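Local coordinates for Bm4233, isoform b (Brugia malayi, PDB 6ANY), which is a venom allergen-like protein of the CAP superfamily and a vaccine candidate for lymphatic filariasis, and probably binds sterols, at residues Phe1-Gly6 and Gln11-Ile16; Gly6-Gln11 and Gln54-Ala59; Val17-Lys22 and Ala103-Trp108; Gln60-Gln65 and Ile161-Tyr166. All blocks are in the same frame, centred on the assembly; numbering follows the deposited sequence.

Contact 1: Phe1-Gly6 and Gln11-Ile16; sequences FECPGG and QQRKDI
Phe1 and Lys14 meet in a CH-pi contact at the protein surface, where the N-terminal loop 1-6 lies against the first turns of helix 10-28 and Arg13 anchors it. Lys14 CG sits over one face of the Phe1 ring, 3.3 Å from its centroid and 17° off the normal; beyond it the lysine bends past Phe1 CD2. Arg13 is extended from CG to NE, which carries its guanidinium under the loop. There NH1 donates to Phe1 O over 2.9 Å, a bent bond (136° at the hydrogen) whose acceptor lies well out of the guanidinium plane. Cys3 CB covers one face of the group, 3.5 Å from Arg13 NH2, while Gly6 CA approaches its edge, brought round by a type II turn from Cys3 to Gly6. One water accepts from Cys3 N and, weakly, from Arg13 NH1, and donates to Glu2 OE1; another accepts from Arg13 NH2. Arg13 NE forms a salt bridge with Glu56, so bonds in several directions fix the guanidinium's rotation. The Cys3-Cys53 disulfide ties the loop to the start of helix 53-63, and Phe1, Cys3 and Arg13 all pack on Trp51 of strand 50-51, at the central sheet's edge.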
# COMPACT_ATOMS: atom_id res chain seq x y z
N PHE A 1 -2.20 13.13 10.90
CA PHE A 1 -0.79 12.91 10.42
C PHE A 1 0.34 13.26 11.43
O PHE A 1 1.55 13.32 11.09
CB PHE A 1 -0.59 13.66 9.10
CG PHE A 1 -1.57 13.27 8.01
CD1 PHE A 1 -1.59 11.98 7.51
CD2 PHE A 1 -2.50 14.21 7.50
CE1 PHE A 1 -2.47 11.60 6.50
CE2 PHE A 1 -3.38 13.83 6.50
CZ PHE A 1 -3.36 12.50 5.99
N GLU A 2 -0.04 13.40 12.69
CA GLU A 2 0.88 13.64 13.79
C GLU A 2 0.93 12.36 14.59
O GLU A 2 -0.10 11.84 14.92
CB GLU A 2 0.32 14.74 14.66
CG GLU A 2 -0.02 16.05 13.88
CD GLU A 2 1.20 16.92 13.59
OE1 GLU A 2 2.30 16.57 14.09
OE2 GLU A 2 1.06 17.94 12.84
N CYS A 3 2.11 11.80 14.83
CA CYS A 3 2.20 10.54 15.56
C CYS A 3 3.24 10.74 16.61
O CYS A 3 4.39 10.92 16.28
CB CYS A 3 2.53 9.32 14.68
SG CYS A 3 1.26 8.89 13.45
N PRO A 4 2.82 10.77 17.87
CA PRO A 4 3.76 10.95 18.99
C PRO A 4 4.83 9.88 19.00
O PRO A 4 4.55 8.73 18.77
CB PRO A 4 2.87 10.82 20.21
CG PRO A 4 1.53 11.37 19.72
CD PRO A 4 1.42 10.82 18.32
N GLY A 5 6.06 10.29 19.24
CA GLY A 5 7.20 9.40 19.21
C GLY A 5 7.61 8.89 17.84
O GLY A 5 8.43 8.05 17.78
N GLY A 6 7.01 9.34 16.77
CA GLY A 6 7.36 8.89 15.45
C GLY A 6 8.61 9.52 14.86
O GLY A 6 9.09 10.59 15.27
N GLN A 11 4.29 15.42 6.72
CA GLN A 11 4.25 15.42 5.27
C GLN A 11 4.58 14.10 4.59
O GLN A 11 3.92 13.67 3.66
CB GLN A 11 5.16 16.50 4.71
CG GLN A 11 4.83 16.74 3.24
CD GLN A 11 3.40 17.30 2.95
OE1 GLN A 11 2.73 17.93 3.84
NE2 GLN A 11 2.90 17.03 1.68
N GLN A 12 5.56 13.42 5.11
CA GLN A 12 5.82 12.10 4.61
C GLN A 12 4.60 11.20 4.76
O GLN A 12 4.30 10.46 3.87
CB GLN A 12 7.04 11.52 5.29
CG GLN A 12 7.34 10.08 4.90
CD GLN A 12 8.55 9.88 3.98
OE1 GLN A 12 8.43 9.43 2.84
NE2 GLN A 12 9.71 10.22 4.48
N ARG A 13 3.92 11.25 5.89
CA ARG A 13 2.77 10.41 6.13
C ARG A 13 1.66 10.75 5.15
O ARG A 13 1.10 9.88 4.50
CB ARG A 13 2.27 10.64 7.53
CG ARG A 13 3.27 10.33 8.59
CD ARG A 13 2.67 10.54 9.96
NE ARG A 13 3.61 10.16 11.02
CZ ARG A 13 4.31 11.00 11.75
NH1 ARG A 13 4.18 12.32 11.67
NH2 ARG A 13 5.13 10.51 12.64
N LYS A 14 1.42 12.03 4.97
CA LYS A 14 0.43 12.48 4.01
C LYS A 14 0.75 12.07 2.58
O LYS A 14 -0.12 11.64 1.84
CB LYS A 14 0.31 13.99 3.98
CG LYS A 14 -0.23 14.57 5.25
CD LYS A 14 -0.24 16.12 5.26
CE LYS A 14 0.34 16.73 6.54
NZ LYS A 14 -0.51 17.87 7.04
N ASP A 15 2.00 12.25 2.16
CA ASP A 15 2.37 11.89 0.80
C ASP A 15 2.13 10.38 0.54
O ASP A 15 1.74 9.96 -0.58
CB ASP A 15 3.81 12.29 0.55
CG ASP A 15 4.01 13.80 0.47
OD1 ASP A 15 3.02 14.53 0.49
OD2 ASP A 15 5.18 14.26 0.42
N ILE A 16 2.42 9.57 1.53
CA ILE A 16 2.27 8.13 1.38
C ILE A 16 0.80 7.80 1.20
O ILE A 16 0.45 7.06 0.28
CB ILE A 16 2.79 7.38 2.59
CG1 ILE A 16 4.29 7.33 2.52
CG2 ILE A 16 2.17 5.96 2.67
CD1 ILE A 16 4.95 6.99 3.84
O HOH W 1 3.96 14.14 14.41
O HOH W 2 6.71 12.08 14.48

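Contact 2: Gly6-Gln11 and Gln54-Ala59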
# COMPACT_ATOMS: atom_id res chain seq x y z
N GLY A 6 7.01 9.34 16.77
CA GLY A 6 7.36 8.89 15.45
C GLY A 6 8.61 9.52 14.86
O GLY A 6 9.09 10.59 15.27
N ARG A 7 9.15 8.86 13.85
CA ARG A 7 10.38 9.30 13.18
C ARG A 7 10.09 9.75 11.77
O ARG A 7 11.01 10.01 11.00
CB ARG A 7 11.38 8.16 13.17
CG ARG A 7 11.61 7.66 14.57
CD ARG A 7 12.78 6.76 14.66
NE ARG A 7 13.11 6.53 16.04
CZ ARG A 7 14.13 5.79 16.44
NH1 ARG A 7 14.90 5.16 15.56
NH2 ARG A 7 14.37 5.69 17.73
N LEU A 8 8.82 9.80 11.42
CA LEU A 8 8.41 10.36 10.15
C LEU A 8 7.90 11.78 10.35
O LEU A 8 7.44 12.13 11.44
CB LEU A 8 7.30 9.47 9.56
CG LEU A 8 7.75 8.43 8.52
CD1 LEU A 8 8.37 7.24 9.21
CD2 LEU A 8 6.59 7.96 7.67
N THR A 9 7.91 12.57 9.29
CA THR A 9 7.30 13.90 9.36
C THR A 9 5.84 13.79 8.98
O THR A 9 5.47 12.82 8.39
CB THR A 9 7.96 14.87 8.39
OG1 THR A 9 7.84 14.36 7.04
CG2 THR A 9 9.42 15.11 8.81
N PRO A 10 5.00 14.79 9.32
CA PRO A 10 3.63 14.75 8.92
C PRO A 10 3.46 14.69 7.43
O PRO A 10 2.56 13.94 6.94
CB PRO A 10 3.06 16.05 9.47
CG PRO A 10 3.95 16.35 10.70
CD PRO A 10 5.28 15.88 10.29
N GLN A 11 4.29 15.42 6.72
CA GLN A 11 4.25 15.42 5.27
C GLN A 11 4.58 14.10 4.59
O GLN A 11 3.92 13.67 3.66
CB GLN A 11 5.16 16.50 4.71
CG GLN A 11 4.83 16.74 3.24
CD GLN A 11 3.40 17.30 2.95
OE1 GLN A 11 2.73 17.93 3.84
NE2 GLN A 11 2.90 17.03 1.68
N GLN A 54 -0.37 3.57 15.19
CA GLN A 54 -0.12 2.24 15.71
C GLN A 54 0.63 1.41 14.68
O GLN A 54 1.56 0.72 15.04
CB GLN A 54 -1.44 1.60 16.11
CG GLN A 54 -1.39 0.13 16.51
CD GLN A 54 -2.55 -0.32 17.43
OE1 GLN A 54 -3.52 0.44 17.72
NE2 GLN A 54 -2.41 -1.53 17.95
N LEU A 55 0.21 1.47 13.42
CA LEU A 55 0.85 0.75 12.33
C LEU A 55 2.25 1.31 12.05
O LEU A 55 3.17 0.57 11.80
CB LEU A 55 -0.00 0.67 11.07
CG LEU A 55 -1.33 -0.12 11.18
CD1 LEU A 55 -1.88 -0.29 9.80
CD2 LEU A 55 -1.01 -1.49 11.80
N GLU A 56 2.39 2.62 12.08
CA GLU A 56 3.67 3.25 11.93
C GLU A 56 4.58 2.81 13.00
O GLU A 56 5.75 2.64 12.74
CB GLU A 56 3.53 4.78 11.94
CG GLU A 56 4.76 5.53 12.38
CD GLU A 56 4.69 7.02 12.07
OE1 GLU A 56 3.63 7.60 11.85
OE2 GLU A 56 5.73 7.70 12.09
N ASN A 57 4.11 2.69 14.24
CA ASN A 57 4.99 2.25 15.32
C ASN A 57 5.55 0.81 15.10
O ASN A 57 6.75 0.56 15.33
CB ASN A 57 4.32 2.38 16.73
CG ASN A 57 4.04 3.84 17.13
OD1 ASN A 57 4.61 4.76 16.55
ND2 ASN A 57 3.07 4.06 18.05
N SER A 58 4.72 -0.12 14.65
CA SER A 58 5.21 -1.45 14.44
C SER A 58 6.14 -1.49 13.22
O SER A 58 7.18 -2.20 13.22
CB SER A 58 4.08 -2.48 14.26
OG SER A 58 3.19 -2.03 13.28
N ALA A 59 5.78 -0.76 12.17
CA ALA A 59 6.61 -0.69 10.95
C ALA A 59 7.95 -0.04 11.21
O ALA A 59 8.96 -0.50 10.72
CB ALA A 59 5.88 0.07 9.90
O HOH W 3 8.21 6.30 12.82
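Glu56 reaches from helix 53-63 to Gly6, Arg7 and Leu8, and its path from CB outward accounts for this contact. CB leaves the helix toward 6-11, and CG follows anti to the backbone N (chi1 155°); with chi2 also near anti, the chain is stretched and acts as a spacer, bringing CD and its two oxygens up to the loop. OE2 is the atom that arrives. It rests 3.5 Å from Leu8 CB and 3.9 Å from Leu8 CD1, the two side chains passing one another head to tail, and it lies 3.9 Å from Gly6 CA. Arg7 N is 4.0 Å from OE2, and a water spans that gap: it accepts from Arg7 N at 2.9 Å and donates to Glu56 OE2, also at 2.9 Å. In this CAP domain the loop leads directly into helix 10-28, which packs on the other face of the central sheet from helix 53-63; Thr9 is the N-cap, its side chain bonded to Gln12 N. OE1 faces different partners, a salt bridge with Arg13 NE and a hydrogen bond from Trp51 NE1, so the buried carboxylate is gripped at both oxygens and held in rotation. Leu8 also touches the side chains of Gln60 and Arg13. Two residues after Glu56, Ser58 OG donates to Leu55 O, 3.0 Å away; that oxygen also accepts from Ala59 N, on the same face of its carbonyl plane.

Contact 3: Val17-Lys22 and Ala103-Trp108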
# COMPACT_ATOMS: atom_id res chain seq x y z
N VAL A 17 -0.05 8.42 2.03
CA VAL A 17 -1.49 8.14 2.00
C VAL A 17 -2.14 8.65 0.71
O VAL A 17 -2.95 7.95 0.10
CB VAL A 17 -2.19 8.75 3.25
CG1 VAL A 17 -3.68 8.75 3.09
CG2 VAL A 17 -1.86 7.94 4.48
N ARG A 18 -1.79 9.86 0.32
CA ARG A 18 -2.31 10.51 -0.84
C ARG A 18 -1.91 9.75 -2.08
O ARG A 18 -2.82 9.46 -2.91
CB ARG A 18 -1.81 11.97 -0.95
CG ARG A 18 -2.49 12.84 0.08
CD ARG A 18 -1.78 14.14 0.38
NE ARG A 18 -2.42 14.85 1.51
CZ ARG A 18 -1.99 16.01 2.04
NH1 ARG A 18 -0.91 16.68 1.57
NH2 ARG A 18 -2.65 16.52 3.06
N GLN A 19 -0.64 9.33 -2.17
CA GLN A 19 -0.21 8.48 -3.30
C GLN A 19 -0.96 7.14 -3.39
O GLN A 19 -1.44 6.75 -4.46
CB GLN A 19 1.32 8.22 -3.32
CG GLN A 19 1.77 7.24 -4.40
CD GLN A 19 3.22 6.78 -4.24
OE1 GLN A 19 3.56 6.20 -3.20
NE2 GLN A 19 4.06 7.03 -5.24
N ASN A 20 -1.02 6.41 -2.30
CA ASN A 20 -1.64 5.07 -2.31
C ASN A 20 -3.15 5.19 -2.63
O ASN A 20 -3.66 4.38 -3.35
CB ASN A 20 -1.41 4.37 -0.97
CG ASN A 20 -1.50 2.84 -1.06
OD1 ASN A 20 -0.92 2.16 -0.19
ND2 ASN A 20 -2.30 2.28 -2.05
N ASN A 21 -3.80 6.27 -2.18
CA ASN A 21 -5.22 6.47 -2.42
C ASN A 21 -5.43 6.92 -3.85
O ASN A 21 -6.42 6.56 -4.48
CB ASN A 21 -5.84 7.48 -1.49
CG ASN A 21 -6.16 6.93 -0.16
OD1 ASN A 21 -6.45 5.72 -0.00
ND2 ASN A 21 -6.07 7.79 0.85
N LYS A 22 -4.55 7.75 -4.36
CA LYS A 22 -4.57 8.08 -5.80
C LYS A 22 -4.46 6.84 -6.70
O LYS A 22 -5.24 6.67 -7.66
CB LYS A 22 -3.47 9.06 -6.16
CG LYS A 22 -3.35 9.31 -7.66
CD LYS A 22 -2.41 10.50 -7.88
CE LYS A 22 -2.14 10.82 -9.35
NZ LYS A 22 -1.77 12.25 -9.56
N ALA A 103 8.90 4.00 -2.48
CA ALA A 103 8.53 2.64 -2.19
C ALA A 103 7.17 2.24 -2.76
O ALA A 103 6.99 1.11 -3.17
CB ALA A 103 8.52 2.41 -0.69
N GLY A 104 6.23 3.15 -2.80
CA GLY A 104 4.85 2.85 -3.25
C GLY A 104 4.92 2.67 -4.72
O GLY A 104 4.30 1.77 -5.27
N LYS A 105 5.72 3.46 -5.39
CA LYS A 105 5.88 3.33 -6.87
C LYS A 105 6.52 1.98 -7.22
O LYS A 105 6.12 1.30 -8.17
CB LYS A 105 6.76 4.44 -7.41
CG LYS A 105 6.01 5.69 -7.78
CD LYS A 105 6.91 6.92 -7.83
CE LYS A 105 7.89 6.80 -8.96
NZ LYS A 105 8.93 7.86 -8.76
N SER A 106 7.46 1.57 -6.42
CA SER A 106 8.14 0.31 -6.64
C SER A 106 7.21 -0.88 -6.44
O SER A 106 7.04 -1.68 -7.30
CB SER A 106 9.33 0.18 -5.73
OG SER A 106 9.87 -1.09 -5.87
N TRP A 107 6.55 -0.92 -5.32
CA TRP A 107 5.53 -1.99 -5.06
C TRP A 107 4.41 -2.00 -6.10
O TRP A 107 4.02 -3.07 -6.64
CB TRP A 107 4.93 -1.82 -3.65
CG TRP A 107 5.99 -1.88 -2.56
CD1 TRP A 107 7.14 -2.55 -2.61
CD2 TRP A 107 5.97 -1.19 -1.29
NE1 TRP A 107 7.86 -2.40 -1.42
CE2 TRP A 107 7.16 -1.55 -0.60
CE3 TRP A 107 5.09 -0.31 -0.68
CZ2 TRP A 107 7.47 -1.05 0.66
CZ3 TRP A 107 5.40 0.18 0.57
CH2 TRP A 107 6.61 -0.18 1.21
N TRP A 108 3.92 -0.81 -6.38
CA TRP A 108 2.81 -0.66 -7.31
C TRP A 108 3.20 -1.05 -8.72
O TRP A 108 2.34 -1.58 -9.48
CB TRP A 108 2.26 0.77 -7.27
CG TRP A 108 0.92 0.86 -7.94
CD1 TRP A 108 0.69 1.08 -9.30
CD2 TRP A 108 -0.37 0.68 -7.33
NE1 TRP A 108 -0.67 1.06 -9.52
CE2 TRP A 108 -1.33 0.82 -8.35
CE3 TRP A 108 -0.80 0.40 -6.04
CZ2 TRP A 108 -2.69 0.77 -8.09
CZ3 TRP A 108 -2.16 0.33 -5.80
CH2 TRP A 108 -3.07 0.47 -6.82
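Gln19 spans the gap between helix 10-28 and helix 99-108, bringing its amide to Gly104 and Lys105. The buried part of the contact centres on the glycine: Gln19 OE1 stands 3.6 Å from Gly104 CA, where a bare backbone lets the amide come right up to the helix. CG anti to the backbone N (chi1 175°) and an extended chain beyond it give Gln19 the length to do so. Its NE2 is hydrogen-bonded to Thr101 O, which fixes the flip of the amide. Also buried, Asn20 ND2 approaches Trp108 CZ3 obliquely at 4.2 Å, and the same ND2 is hydrogen-bonded to Met138 O; Trp108 itself is stacked with Phe23 and meets Phe135 edge-to-face. The axes of 17-22 and 103-108 run in the same general direction, crossing at -24° and approaching to 10.4 Å, and both helices belong to one helical layer of the CAP alpha-beta-alpha sandwich; on the sheet-facing side Trp107 packs on Cys164 and Tyr166 of strand 159-167. Lys105 marks the exposed side. There only its aliphatic part touches, crossing Gln19 at about a right angle with CG 3.5 Å from Gln19 NE2, before a bend at chi3 turns the lysine away and its NZ pairs with Glu102.

Contact 4: Gln60-Gln65 and Ile161-Tyr166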
# COMPACT_ATOMS: atom_id res chain seq x y z
N GLN A 60 7.95 1.04 11.98
CA GLN A 60 9.18 1.73 12.40
C GLN A 60 10.07 0.82 13.23
O GLN A 60 11.29 0.82 13.02
CB GLN A 60 8.85 3.02 13.21
CG GLN A 60 10.04 3.88 13.44
CD GLN A 60 10.67 4.36 12.16
OE1 GLN A 60 10.01 4.97 11.38
NE2 GLN A 60 11.94 4.06 11.93
N ARG A 61 9.48 0.05 14.16
CA ARG A 61 10.29 -0.85 14.97
C ARG A 61 11.09 -1.79 14.08
O ARG A 61 12.25 -2.05 14.39
CB ARG A 61 9.54 -1.64 16.04
CG ARG A 61 9.18 -0.77 17.26
CD ARG A 61 8.48 -1.58 18.36
NE ARG A 61 7.12 -2.00 17.96
CZ ARG A 61 5.97 -1.35 18.25
NH1 ARG A 61 5.94 -0.22 18.95
NH2 ARG A 61 4.83 -1.84 17.82
N TRP A 62 10.45 -2.26 12.99
CA TRP A 62 11.10 -3.14 12.09
C TRP A 62 12.13 -2.46 11.21
O TRP A 62 13.23 -2.97 11.10
CB TRP A 62 10.11 -3.98 11.28
CG TRP A 62 10.80 -4.93 10.41
CD1 TRP A 62 10.84 -4.93 9.07
CD2 TRP A 62 11.65 -6.00 10.84
NE1 TRP A 62 11.63 -5.95 8.62
CE2 TRP A 62 12.12 -6.65 9.68
CE3 TRP A 62 11.99 -6.52 12.11
CZ2 TRP A 62 12.92 -7.77 9.72
CZ3 TRP A 62 12.82 -7.64 12.15
CH2 TRP A 62 13.28 -8.24 10.96
N ALA A 63 11.83 -1.26 10.72
CA ALA A 63 12.74 -0.48 9.93
C ALA A 63 14.05 -0.17 10.62
O ALA A 63 15.11 -0.17 10.00
CB ALA A 63 12.06 0.84 9.51
N ASN A 64 13.98 0.13 11.92
CA ASN A 64 15.15 0.33 12.78
C ASN A 64 16.15 -0.80 12.75
O ASN A 64 17.29 -0.56 12.99
CB ASN A 64 14.67 0.52 14.26
CG ASN A 64 13.96 1.86 14.48
OD1 ASN A 64 13.97 2.73 13.60
ND2 ASN A 64 13.31 2.03 15.61
N GLN A 65 15.73 -2.04 12.43
CA GLN A 65 16.65 -3.17 12.33
C GLN A 65 17.57 -3.13 11.13
O GLN A 65 18.59 -3.80 11.17
CB GLN A 65 15.91 -4.50 12.29
CG GLN A 65 15.02 -4.79 13.45
CD GLN A 65 15.70 -4.62 14.76
OE1 GLN A 65 16.74 -5.24 15.04
NE2 GLN A 65 15.13 -3.76 15.59
N ILE A 161 15.73 2.10 4.02
CA ILE A 161 14.73 1.04 4.16
C ILE A 161 13.38 1.66 4.47
O ILE A 161 13.26 2.42 5.40
CB ILE A 161 15.10 0.04 5.32
CG1 ILE A 161 16.45 -0.67 5.09
CG2 ILE A 161 13.99 -0.95 5.63
CD1 ILE A 161 16.38 -2.03 4.48
N ALA A 162 12.36 1.25 3.77
CA ALA A 162 11.03 1.70 4.10
C ALA A 162 10.12 0.48 4.35
O ALA A 162 10.09 -0.44 3.56
CB ALA A 162 10.48 2.55 2.98
N ILE A 163 9.38 0.51 5.44
CA ILE A 163 8.48 -0.58 5.81
C ILE A 163 7.06 -0.01 5.98
O ILE A 163 6.85 0.95 6.66
CB ILE A 163 8.90 -1.23 7.15
CG1 ILE A 163 10.41 -1.59 7.18
CG2 ILE A 163 8.00 -2.41 7.45
CD1 ILE A 163 10.87 -2.63 6.23
N CYS A 164 6.10 -0.63 5.32
CA CYS A 164 4.70 -0.23 5.47
C CYS A 164 3.92 -1.42 5.97
O CYS A 164 4.10 -2.55 5.46
CB CYS A 164 4.14 0.33 4.17
SG CYS A 164 4.63 2.00 3.72
N HIS A 165 3.08 -1.16 6.97
CA HIS A 165 2.09 -2.09 7.53
C HIS A 165 0.66 -1.72 7.20
O HIS A 165 0.28 -0.54 7.21
CB HIS A 165 2.24 -2.17 9.03
CG HIS A 165 3.43 -2.96 9.46
ND1 HIS A 165 3.82 -3.08 10.78
CD2 HIS A 165 4.31 -3.70 8.75
CE1 HIS A 165 4.86 -3.87 10.86
NE2 HIS A 165 5.17 -4.27 9.64
N TYR A 166 -0.15 -2.73 6.91
CA TYR A 166 -1.52 -2.53 6.41
C TYR A 166 -2.49 -3.33 7.22
O TYR A 166 -2.20 -4.47 7.58
CB TYR A 166 -1.65 -2.98 4.96
CG TYR A 166 -0.58 -2.41 4.01
CD1 TYR A 166 0.71 -2.87 4.04
CD2 TYR A 166 -0.89 -1.40 3.12
CE1 TYR A 166 1.68 -2.35 3.19
CE2 TYR A 166 0.04 -0.87 2.30
CZ TYR A 166 1.33 -1.34 2.32
OH TYR A 166 2.18 -0.75 1.42
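Trp62 and Ala63 hold Ile163 between them in the alpha-beta-alpha sandwich of the CAP fold, where the last turns of helix 53-63 cover one face of strand 159-167. Ile163 carries the strand's side of the contact. Its CG1 branch is anti to the carbonyl carbon (chi1 -49°) and leans on the helix, with CG1 3.7 Å from Ala63 CB and 3.8 Å from Ala63 CA. A further turn at chi2 swings CD1 toward the tryptophan: Ile163 CD1 lies 3.7 Å from Trp62 CD1, near the plane of the indole and at its edge, so the methyl meets the pyrrole rim. The CG2 branch comes alongside, 4.1 Å from Trp62 CD1. Trp62 has its CG on the far side from the backbone N (chi1 -177°), which drops the indole toward the strand, and NE1 is anchored by a hydrogen bond to Gly69 O. Ile163 and His165 point their CB atoms to this helix, whereas Cys164 points to the opposite face, where it is joined to Cys148 in a disulfide and touches Trp107 of helix 99-108. The small Ala63 allows the approach, its CA coming within 5.9 Å of Ile163 CA. Gln60, whose CB points away from 161-166, reaches the neighbouring strand 145-153: its NE2 is hydrogen-bonded to Ile150 O and donates to Asn64 OD1 at 2.9 Å, nearly straight at 161°, from above the acceptor's carbonyl plane.

Contacts 1 and 2 form one cluster, their centres about 6 Å apart: they share Gly6 and are joined by the salt bridge from Arg13 NE to Glu56 OE1, 2.7 Å long. Contact 4 continues along helix 53-63, its centre about 9 Å from that of contact 2, and Ser58 OG probably hydrogen-bonds to His165 ND1 at 2.8 Å. Contact 3 lies on the other side of the central sheet, about 16 Å from contact 4 between centres, yet strand 159-167 connects them: Trp107 CZ3 is 3.7 Å from Cys164 SG. Helix 10-28 runs through contacts 1, 2 and 3, so the four together span both helical layers and the sheet between.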